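Local structure of DUF115 domain-containing protein (Magnetospirillum magneticum AMB-1, 5MU5) at residues 568-571 and 572-576; 598-601 and 602-605. The protein probably transfers a sugar to flagellin as a glycosyltransferase of the Maf family, a step involved in the formation of bacterial flagella. All coordinates share one frame; numbering follows the deposited sequence.

Interaction 1 of 2, residues 568-571 and 572-576; sequences SNRL and MLVLS
Residues 568-571 and 572-576 meet along the first turns of one short alpha helix, 568-579, in the region matching the Maf helical bundle family. Four consecutive i to i+4 backbone bonds join them, from Met572 N to Ser568 O through to Leu575 N to Leu571 O; in the second, Leu573 N stands 2.9 Å from Asn569 O. The side chains pair on different sides of the helix. On the more exposed side, Arg570 and Leu573 pair three residues apart. Arg570 starts with CG anti to its own N (chi1 -177°), then bends at chi2 and chi3, and this fold turns the flat guanidinium over the leucine instead of letting it stretch outward. Leu573 CD1 lies 3.9 Å above the guanidinium plane, centred on it, and 4.0 Å from Arg570 CZ, a methyl-to-face contact without a hydrogen bond. On a buried side, Leu571 and Leu575 run side by side in the same direction, one helical turn apart, with Leu571 CD1 4.2 Å from Leu575 CG. Farther on, Ser576 bends back to its own helix: its OG donates to Met572 O at 3.1 Å, from above the carbonyl plane, while Ser576 N reaches the same oxygen from the opposite face. Two donors thus grip this carbonyl, and the OG bond gives the hydroxyl of a buried residue an acceptor inside the helix. Around the helix, Leu571 also touches Met561 of helix 546-564 and Trp622 of helix 618-646, whereas Leu573 and Asn569 rest on Phe122. A short helix whose buried leucines face neighbouring helices while Arg570 lies on a more exposed side is a familiar element of a helical bundle.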
ATOM      1  N   SER A 568     -20.631  -8.209  13.669  1.00 49.86           N
ATOM      2  CA  SER A 568     -19.353  -7.599  13.287  1.00 48.59           C
ATOM      3  C   SER A 568     -18.854  -8.081  11.949  1.00 43.80           C
ATOM      4  O   SER A 568     -18.550  -7.293  11.066  1.00 43.90           O
ATOM      5  CB  SER A 568     -18.254  -7.882  14.319  1.00 50.54           C
ATOM      6  OG  SER A 568     -18.602  -7.389  15.593  1.00 58.49           O
ATOM      7  N   ASN A 569     -18.766  -9.387  11.802  1.00 41.71           N
ATOM      8  CA  ASN A 569     -18.181  -9.943  10.620  1.00 39.85           C
ATOM      9  C   ASN A 569     -19.023  -9.690   9.368  1.00 41.74           C
ATOM     10  O   ASN A 569     -18.487  -9.303   8.323  1.00 41.90           O
ATOM     11  CB  ASN A 569     -17.904 -11.416  10.843  1.00 40.74           C
ATOM     12  CG  ASN A 569     -16.806 -11.652  11.872  1.00 43.33           C
ATOM     13  OD1 ASN A 569     -16.146 -10.713  12.351  1.00 42.66           O
ATOM     14  ND2 ASN A 569     -16.599 -12.923  12.221  1.00 45.75           N
ATOM     15  N   ARG A 570     -20.336  -9.880   9.475  1.00 43.17           N
ATOM     16  CA  ARG A 570     -21.225  -9.646   8.342  1.00 45.76           C
ATOM     17  C   ARG A 570     -21.181  -8.168   7.926  1.00 41.64           C
ATOM     18  O   ARG A 570     -21.075  -7.860   6.754  1.00 39.96           O
ATOM     19  CB  ARG A 570     -22.650 -10.113   8.658  1.00 50.92           C
ATOM     20  CG  ARG A 570     -23.641  -9.973   7.498  1.00 59.26           C
ATOM     21  CD  ARG A 570     -23.202 -10.690   6.213  1.00 67.54           C
ATOM     22  NE  ARG A 570     -22.814 -12.104   6.411  1.00 74.37           N
ATOM     23  CZ  ARG A 570     -22.330 -12.907   5.451  1.00 76.54           C
ATOM     24  NH1 ARG A 570     -22.159 -12.461   4.199  1.00 77.18           N
ATOM     25  NH2 ARG A 570     -22.006 -14.167   5.744  1.00 75.30           N
ATOM     26  N   LEU A 571     -21.228  -7.274   8.903  1.00 40.99           N
ATOM     27  CA  LEU A 571     -21.142  -5.844   8.658  1.00 42.23           C
ATOM     28  C   LEU A 571     -19.874  -5.482   7.938  1.00 41.17           C
ATOM     29  O   LEU A 571     -19.917  -4.684   6.998  1.00 42.12           O
ATOM     30  CB  LEU A 571     -21.192  -5.068   9.976  1.00 43.50           C
ATOM     31  CG  LEU A 571     -21.011  -3.563   9.863  1.00 43.64           C
ATOM     32  CD1 LEU A 571     -21.993  -2.988   8.854  1.00 44.90           C
ATOM     33  CD2 LEU A 571     -21.203  -2.942  11.233  1.00 45.34           C
ATOM     34  N   MET A 572     -18.749  -6.051   8.379  1.00 42.33           N
ATOM     35  CA  MET A 572     -17.442  -5.792   7.716  1.00 43.44           C
ATOM     36  C   MET A 572     -17.388  -6.344   6.321  1.00 40.43           C
ATOM     37  O   MET A 572     -16.856  -5.697   5.430  1.00 39.86           O
ATOM     38  CB  MET A 572     -16.260  -6.389   8.478  1.00 47.52           C
ATOM     39  CG  MET A 572     -15.665  -5.516   9.551  1.00 51.42           C
ATOM     40  SD  MET A 572     -15.184  -3.843   9.069  1.00 63.18           S
ATOM     41  CE  MET A 572     -14.504  -4.024   7.414  1.00 58.16           C
ATOM     42  N   LEU A 573     -17.929  -7.546   6.126  1.00 40.59           N
ATOM     43  CA  LEU A 573     -17.988  -8.133   4.784  1.00 40.81           C
ATOM     44  C   LEU A 573     -18.785  -7.244   3.857  1.00 40.54           C
ATOM     45  O   LEU A 573     -18.390  -7.022   2.723  1.00 40.56           O
ATOM     46  CB  LEU A 573     -18.615  -9.534   4.791  1.00 39.72           C
ATOM     47  CG  LEU A 573     -17.719 -10.639   5.346  1.00 40.64           C
ATOM     48  CD1 LEU A 573     -18.515 -11.893   5.702  1.00 41.79           C
ATOM     49  CD2 LEU A 573     -16.609 -10.962   4.364  1.00 40.28           C
ATOM     50  N   VAL A 574     -19.894  -6.715   4.346  1.00 42.63           N
ATOM     51  CA  VAL A 574     -20.733  -5.862   3.508  1.00 44.99           C
ATOM     52  C   VAL A 574     -20.038  -4.540   3.166  1.00 45.22           C
ATOM     53  O   VAL A 574     -20.084  -4.106   2.026  1.00 44.45           O
ATOM     54  CB  VAL A 574     -22.103  -5.608   4.151  1.00 47.19           C
ATOM     55  CG1 VAL A 574     -22.912  -4.603   3.344  1.00 48.04           C
ATOM     56  CG2 VAL A 574     -22.875  -6.914   4.238  1.00 49.90           C
ATOM     57  N   LEU A 575     -19.388  -3.911   4.139  1.00 45.15           N
ATOM     58  CA  LEU A 575     -18.686  -2.648   3.875  1.00 45.47           C
ATOM     59  C   LEU A 575     -17.493  -2.853   2.954  1.00 45.47           C
ATOM     60  O   LEU A 575     -17.232  -2.035   2.067  1.00 43.50           O
ATOM     61  CB  LEU A 575     -18.192  -1.992   5.170  1.00 45.04           C
ATOM     62  CG  LEU A 575     -19.254  -1.410   6.095  1.00 46.22           C
ATOM     63  CD1 LEU A 575     -18.594  -0.948   7.393  1.00 45.59           C
ATOM     64  CD2 LEU A 575     -20.000  -0.266   5.414  1.00 47.85           C
ATOM     65  N   SER A 576     -16.746  -3.929   3.171  1.00 47.48           N
ATOM     66  CA  SER A 576     -15.595  -4.205   2.313  1.00 49.80           C
ATOM     67  C   SER A 576     -16.025  -4.337   0.864  1.00 52.01           C
ATOM     68  O   SER A 576     -15.445  -3.674  -0.013  1.00 47.36           O
ATOM     69  CB  SER A 576     -14.854  -5.459   2.746  1.00 51.48           C
ATOM     70  OG  SER A 576     -14.134  -5.192   3.937  1.00 62.70           O
TER

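Interaction 2 of 2, residues 598-601 and 602-605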
ATOM      1  N   LEU A 598     -14.073   5.745   6.115  1.00 41.68           N
ATOM      2  CA  LEU A 598     -15.009   4.733   6.640  1.00 43.24           C
ATOM      3  C   LEU A 598     -14.340   3.459   7.211  1.00 43.58           C
ATOM      4  O   LEU A 598     -14.781   2.931   8.242  1.00 39.76           O
ATOM      5  CB  LEU A 598     -16.042   4.343   5.587  1.00 45.87           C
ATOM      6  CG  LEU A 598     -16.925   5.476   5.053  1.00 48.65           C
ATOM      7  CD1 LEU A 598     -17.925   4.916   4.064  1.00 51.03           C
ATOM      8  CD2 LEU A 598     -17.641   6.226   6.162  1.00 49.91           C
ATOM      9  N   MET A 599     -13.283   2.974   6.561  1.00 42.59           N
ATOM     10  CA  MET A 599     -12.585   1.776   7.034  1.00 46.38           C
ATOM     11  C   MET A 599     -11.817   2.025   8.323  1.00 45.72           C
ATOM     12  O   MET A 599     -11.692   1.133   9.153  1.00 46.64           O
ATOM     13  CB  MET A 599     -11.635   1.200   5.977  1.00 50.98           C
ATOM     14  CG  MET A 599     -12.315   0.443   4.837  1.00 57.26           C
ATOM     15  SD  MET A 599     -13.221  -1.045   5.336  1.00 66.66           S
ATOM     16  CE  MET A 599     -14.848  -0.388   5.662  1.00 68.42           C
ATOM     17  N   MET A 600     -11.303   3.223   8.494  1.00 42.55           N
ATOM     18  CA  MET A 600     -10.651   3.551   9.726  1.00 45.82           C
ATOM     19  C   MET A 600     -11.655   3.682  10.854  1.00 42.56           C
ATOM     20  O   MET A 600     -11.349   3.284  11.992  1.00 38.50           O
ATOM     21  CB  MET A 600      -9.866   4.832   9.576  1.00 53.13           C
ATOM     22  CG  MET A 600      -8.691   4.599   8.668  1.00 64.60           C
ATOM     23  SD  MET A 600      -7.681   3.244   9.295  1.00 77.42           S
ATOM     24  CE  MET A 600      -6.922   4.130  10.676  1.00 77.09           C
ATOM     25  N   ALA A 601     -12.833   4.241  10.554  1.00 37.95           N
ATOM     26  CA  ALA A 601     -13.891   4.291  11.544  1.00 37.47           C
ATOM     27  C   ALA A 601     -14.265   2.867  11.964  1.00 37.57           C
ATOM     28  O   ALA A 601     -14.400   2.590  13.140  1.00 40.43           O
ATOM     29  CB  ALA A 601     -15.089   5.040  11.014  1.00 36.82           C
ATOM     30  N   ALA A 602     -14.369   1.956  11.004  1.00 38.96           N
ATOM     31  CA  ALA A 602     -14.704   0.553  11.297  1.00 40.28           C
ATOM     32  C   ALA A 602     -13.662  -0.122  12.136  1.00 40.45           C
ATOM     33  O   ALA A 602     -13.992  -0.915  13.007  1.00 39.77           O
ATOM     34  CB  ALA A 602     -14.925  -0.241  10.029  1.00 40.34           C
ATOM     35  N   MET A 603     -12.410   0.197  11.877  1.00 40.36           N
ATOM     36  CA  MET A 603     -11.322  -0.360  12.639  1.00 42.68           C
ATOM     37  C   MET A 603     -11.421   0.068  14.098  1.00 43.63           C
ATOM     38  O   MET A 603     -11.193  -0.758  15.011  1.00 42.05           O
ATOM     39  CB  MET A 603     -10.006   0.136  12.088  1.00 47.10           C
ATOM     40  CG  MET A 603      -8.824  -0.560  12.721  1.00 54.63           C
ATOM     41  SD  MET A 603      -7.381   0.480  12.598  1.00 69.77           S
ATOM     42  CE  MET A 603      -7.795   1.589  13.947  1.00 67.22           C
ATOM     43  N   CYS A 604     -11.730   1.355  14.301  1.00 41.48           N
ATOM     44  CA  CYS A 604     -11.904   1.948  15.638  1.00 42.30           C
ATOM     45  C   CYS A 604     -13.051   1.304  16.400  1.00 39.97           C
ATOM     46  O   CYS A 604     -12.850   0.789  17.491  1.00 37.66           O
ATOM     47  CB  CYS A 604     -12.123   3.468  15.549  1.00 44.28           C
ATOM     48  SG  CYS A 604     -10.633   4.350  14.977  1.00 50.87           S
ATOM     49  N   TYR A 605     -14.248   1.275  15.828  1.00 40.49           N
ATOM     50  CA  TYR A 605     -15.327   0.665  16.575  1.00 41.69           C
ATOM     51  C   TYR A 605     -15.131  -0.845  16.779  1.00 42.82           C
ATOM     52  O   TYR A 605     -15.489  -1.375  17.814  1.00 45.33           O
ATOM     53  CB  TYR A 605     -16.704   1.020  16.016  1.00 43.26           C
ATOM     54  CG  TYR A 605     -17.109   0.465  14.678  1.00 45.47           C
ATOM     55  CD1 TYR A 605     -17.409  -0.893  14.502  1.00 43.25           C
ATOM     56  CD2 TYR A 605     -17.287   1.327  13.600  1.00 49.54           C
ATOM     57  CE1 TYR A 605     -17.820  -1.372  13.267  1.00 47.55           C
ATOM     58  CE2 TYR A 605     -17.712   0.856  12.374  1.00 53.16           C
ATOM     59  CZ  TYR A 605     -17.975  -0.496  12.215  1.00 50.28           C
ATOM     60  OH  TYR A 605     -18.385  -0.993  11.003  1.00 60.14           O
TER
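Four backbone hydrogen bonds tie residues 598-601 to 602-605 within alpha helix 589-609 of the helical bundle, in a section where most residues are buried. The straightest runs from Tyr605 N to Ala601 O, 3.0 Å long with an N-H...O angle of 170°, and the donor comes nearly in line with the C=O bond. The bond from Met603 N to Met599 O is more bent, at 148°, and its donor is well tilted from the carbonyl plane. The other two, from Ala602 N to Leu598 O and from Cys604 N to Met600 O, complete a regular i to i+4 ladder. Beyond the backbone, Cys604 places SG beside its own N, 3.2 Å from Met600 O. Methionines supply much of the side-chain contact. Met600 and Met603 lie alongside each other and point the same way, Met600 CE resting 4.2 Å from Met603 SD; Met600 reaches that sulfur because its chain is bent at chi2 and chi3. Met599 instead brings CE to within 4.4 Å of Ala602 CB. Outside the two segments, Leu598 and Ala601 pack on Met632 of helix 618-646, while Met600 and Cys604 touch Val94 of helix 92-107, so this helix joins the bundle to the part of the chain matching the Maf N-terminal family. Tyr605 sets CG between its own N and carbonyl carbon (chi1 69°), which folds the ring back along the preceding turn. One ring face is covered off-centre by Ala602 CA, and Tyr605 CD2 lies 3.2 Å from Ala601 O.

How the interactions relate
Interaction 1 comes first along the chain, on helix 568-579, and interaction 2 follows on the next helix, 589-609; their centres are about 11 Å apart, on the same side of the chain's centre. Both fall within the range of the Maf helical bundle family, and they touch directly. The hydroxyl of Tyr605 is the meeting point for two leucines, with Leu571 CD2 3.4 Å and Leu575 CD1 3.6 Å from Tyr605 OH. Beside it, Met572 SD packs 3.7 Å from Ala602 CB, and Met599 CE meets Leu575 CB. The two local helical contacts therefore share one largely apolar interface between successive helices of the bundle.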